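Local coordinates for uncharacterized protein yqbN (Bacillus subtilis, PDB 3KLU) that is of unknown function but belongs to the XkdN-like phage tail assembly chaperone family, consistent with a part in assembling phage tails, at residues A[49-52]-A[53-57]; A[83-86]-A[87-91]. One frame throughout, in Å; residues are numbered along the deposited sequence.

Contact 1. Residues A[49-52]-A[53-57]; sequences ITTD and RIDEL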
# COMPACT_ATOMS: atom_id res chain seq x y z
N ILE A 49 -5.26 2.05 4.32
CA ILE A 49 -4.83 2.84 5.45
C ILE A 49 -6.05 3.71 5.82
O ILE A 49 -7.12 3.56 5.23
CB ILE A 49 -3.59 3.68 5.09
CG1 ILE A 49 -3.90 4.58 3.88
CG2 ILE A 49 -2.45 2.74 4.75
CD1 ILE A 49 -2.86 5.64 3.63
N THR A 50 -5.90 4.61 6.77
CA THR A 50 -7.02 5.40 7.19
C THR A 50 -7.18 6.66 6.37
O THR A 50 -6.25 7.11 5.65
CB THR A 50 -6.88 5.78 8.65
OG1 THR A 50 -5.76 6.66 8.78
CG2 THR A 50 -6.60 4.52 9.49
N THR A 51 -8.37 7.22 6.47
CA THR A 51 -8.67 8.45 5.78
C THR A 51 -7.81 9.56 6.39
O THR A 51 -7.24 10.37 5.68
CB THR A 51 -10.18 8.74 5.91
OG1 THR A 51 -10.91 7.66 5.28
CG2 THR A 51 -10.52 10.10 5.29
N ASP A 52 -7.70 9.57 7.72
CA ASP A 52 -6.87 10.56 8.41
C ASP A 52 -5.44 10.50 7.83
O ASP A 52 -4.81 11.52 7.56
CB ASP A 52 -6.79 10.27 9.93
CG ASP A 52 -8.04 10.74 10.72
OD1 ASP A 52 -8.94 11.33 10.10
OD2 ASP A 52 -8.12 10.53 11.97
N ARG A 53 -4.95 9.29 7.65
CA ARG A 53 -3.58 9.11 7.17
C ARG A 53 -3.36 9.55 5.74
O ARG A 53 -2.29 10.05 5.39
CB ARG A 53 -3.15 7.65 7.32
CG ARG A 53 -1.72 7.42 6.91
CD ARG A 53 -0.74 8.43 7.60
NE ARG A 53 0.63 8.16 7.16
CZ ARG A 53 1.68 8.96 7.36
NH1 ARG A 53 1.57 10.13 8.00
NH2 ARG A 53 2.87 8.57 6.92
N ILE A 54 -4.38 9.37 4.91
CA ILE A 54 -4.29 9.76 3.52
C ILE A 54 -4.24 11.29 3.51
O ILE A 54 -3.67 11.92 2.60
CB ILE A 54 -5.51 9.21 2.75
CG1 ILE A 54 -5.43 7.67 2.68
CG2 ILE A 54 -5.56 9.78 1.37
CD1 ILE A 54 -6.74 6.93 2.40
N ASP A 55 -4.82 11.88 4.54
CA ASP A 55 -4.82 13.33 4.64
C ASP A 55 -3.43 13.84 4.97
O ASP A 55 -2.94 14.73 4.30
CB ASP A 55 -5.81 13.80 5.70
CG ASP A 55 -7.23 13.79 5.19
OD1 ASP A 55 -7.43 14.05 3.98
OD2 ASP A 55 -8.15 13.55 6.00
N GLU A 56 -2.79 13.29 5.99
CA GLU A 56 -1.46 13.77 6.29
C GLU A 56 -0.54 13.54 5.09
O GLU A 56 0.40 14.30 4.88
CB GLU A 56 -0.83 13.06 7.47
CG GLU A 56 -1.76 12.49 8.47
CD GLU A 56 -0.97 11.74 9.50
OE1 GLU A 56 -1.46 10.75 10.08
OE2 GLU A 56 0.18 12.16 9.74
N LEU A 57 -0.79 12.50 4.31
CA LEU A 57 0.07 12.28 3.16
C LEU A 57 -0.14 13.35 2.11
O LEU A 57 0.82 13.79 1.46
CB LEU A 57 -0.16 10.89 2.54
CG LEU A 57 0.46 9.80 3.41
CD1 LEU A 57 0.04 8.40 2.93
CD2 LEU A 57 2.00 9.99 3.41

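Contact 2. Residues A[83-86]-A[87-91]; sequences ARIA and VETTV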
# COMPACT_ATOMS: atom_id res chain seq x y z
N ALA A 83 2.39 7.05 -4.45
CA ALA A 83 3.40 6.05 -4.19
C ALA A 83 3.48 5.84 -2.68
O ALA A 83 3.53 4.69 -2.21
CB ALA A 83 4.77 6.50 -4.76
N ARG A 84 3.50 6.93 -1.93
CA ARG A 84 3.57 6.81 -0.49
C ARG A 84 2.34 6.05 0.00
O ARG A 84 2.44 5.23 0.89
CB ARG A 84 3.62 8.19 0.17
CG ARG A 84 4.51 9.22 -0.47
CD ARG A 84 5.91 9.26 0.10
NE ARG A 84 5.93 9.17 1.56
CZ ARG A 84 5.57 10.14 2.40
NH1 ARG A 84 5.13 11.31 1.95
NH2 ARG A 84 5.66 9.93 3.71
N ILE A 85 1.17 6.31 -0.58
CA ILE A 85 -0.04 5.60 -0.15
C ILE A 85 0.13 4.08 -0.34
O ILE A 85 -0.21 3.26 0.56
CB ILE A 85 -1.29 6.05 -0.97
CG1 ILE A 85 -1.60 7.53 -0.72
CG2 ILE A 85 -2.48 5.18 -0.60
CD1 ILE A 85 -2.81 8.08 -1.52
N ALA A 86 0.65 3.72 -1.53
CA ALA A 86 0.88 2.33 -1.89
C ALA A 86 1.86 1.67 -0.92
O ALA A 86 1.61 0.55 -0.43
CB ALA A 86 1.43 2.24 -3.35
N VAL A 87 2.98 2.35 -0.65
CA VAL A 87 3.96 1.81 0.28
C VAL A 87 3.26 1.45 1.61
O VAL A 87 3.41 0.35 2.10
CB VAL A 87 5.11 2.83 0.53
CG1 VAL A 87 5.92 2.46 1.83
CG2 VAL A 87 6.07 2.80 -0.66
N GLU A 88 2.47 2.38 2.15
CA GLU A 88 1.79 2.15 3.43
C GLU A 88 0.56 1.19 3.37
O GLU A 88 0.20 0.50 4.34
CB GLU A 88 1.45 3.50 4.04
CG GLU A 88 2.72 4.24 4.47
CD GLU A 88 2.46 5.64 5.03
OE1 GLU A 88 1.34 5.91 5.53
OE2 GLU A 88 3.39 6.48 5.00
N THR A 89 -0.06 1.10 2.20
CA THR A 89 -1.16 0.16 2.04
C THR A 89 -0.60 -1.26 1.86
O THR A 89 -1.31 -2.25 1.97
CB THR A 89 -1.93 0.55 0.79
OG1 THR A 89 -2.44 1.87 0.99
CG2 THR A 89 -3.03 -0.44 0.46
N THR A 90 0.70 -1.36 1.58
CA THR A 90 1.28 -2.68 1.36
C THR A 90 1.92 -3.25 2.59
O THR A 90 3.00 -2.83 2.98
CB THR A 90 2.30 -2.63 0.21
OG1 THR A 90 1.63 -2.19 -0.98
CG2 THR A 90 2.89 -4.00 -0.05
N VAL A 91 1.25 -4.25 3.16
CA VAL A 91 1.69 -4.91 4.39
C VAL A 91 2.92 -5.80 4.23
O VAL A 91 3.79 -5.85 5.10
CB VAL A 91 0.55 -5.81 4.97
CG1 VAL A 91 0.86 -6.14 6.39
CG2 VAL A 91 -0.79 -5.12 4.84

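Contact 1. Residues A[49-52]-A[53-57]
Ile49 and Thr50 meet Arg53 and Ile54 in a local contact at the start of helix 51-60, on the protein surface just after the strand 44-46. Thr50 occupies the N-cap position, and its OG1 accepts from Arg53 N at 3.0 Å with an N-H...O angle of 150°. The hydroxyl reaches that N-H because it sits between its own backbone N and carbonyl carbon (chi1 67°). The carbonyl of the same residue starts the backbone ladder: Thr50 O accepts from Ile54 N at 3.0 Å, and Glu56 N to Asp52 O at 3.1 Å carries the pattern on.

Ile49, the residue before the cap, folds back so that its CD1 presses on Ile54 CG1 at 3.4 Å, tighter than ordinary van der Waals contact. The same methyl lies 3.9 Å from Arg53 CG and 4.1 Å from Leu57 CD1, so the end of one isoleucine bridges three helix residues. Farther along, the bent Arg53 chain carries its NH1 to Glu56 OE2 at 3.0 Å, a salt bridge whose hydrogen bond is weak, while Leu57 CD2 sits 3.9 Å above one guanidinium face, toward its rim. Arg53 NE has a separate salt bridge to Glu88 of helix 78-89.

The side-chain cap from Thr50 to Arg53, joined to apolar contact between the residue before the cap and Ile54, is the arrangement of an N-cap with a hydrophobic staple.

Contact 2. Residues A[83-86]-A[87-91]
Residues Ala83 to Thr89 form the closing turns of helix 78-89, documented by Val87 N bonding to Ala83 O at 2.9 Å with an N-H...O angle of 169° and Glu88 N to Arg84 O at 3.1 Å, before Thr90 departs from helical backbone angles. Two threonine side chains then add to this pattern. Thr89 gives both its N and its OG1 to Ile85 O; the OG1 bond is 2.7 Å long and arrives from 47° above the carbonyl plane, whereas the N lies in that plane. With OG1 anti to its carbonyl carbon (chi1 -61°), the hydroxyl is turned back along the helix and lies beside Ile85 CG2.

Thr90 repeats the manoeuvre one residue on, donating OG1 to Ala86 O at 2.8 Å, again from above the carbonyl plane. The carbonyls of Ile85 and Ala86 thus each take a hydroxyl as well as a backbone N, the one from Thr90 weak. Arg84 and Glu88 come near only as charges, NH2 to OE2 being 4.3 Å, with the oxygen well out of the guanidinium plane and no N-H aimed at it; Arg84 pairs instead with Glu60, and Glu88 with Arg53 and Lys96.

Helix 120-133 packs against this turn through Trp126 and Ala130 on Ala86, Trp126 NE1 also bonding Thr90 OG1, while Phe44 and Phe46 of strand 44-46 touch Thr90 where the chain enters strand 90-92.

Overall arrangement
The two contacts lie in series along the chain, 49-57 first and 83-91 later, with centres about 11 Å apart. Contact 1 opens helix 51-60 at the surface, whereas contact 2 ends helix 78-89 about 3 Å from the chain's centre. These successive helices touch directly: Arg53 NE bonds Glu88 OE1 in a 2.9 Å salt bridge, Ile49 CG2 packs on Glu88 O at 3.5 Å, and Leu57 CD2 approaches Arg84 NH2. Strand 44-46 leads into helix 51-60 through a short link, while helix 78-89 runs directly into strand 90-92. The two strands are antiparallel neighbours, so the start of one helix and the end of the next are each tied through the chain to the same sheet.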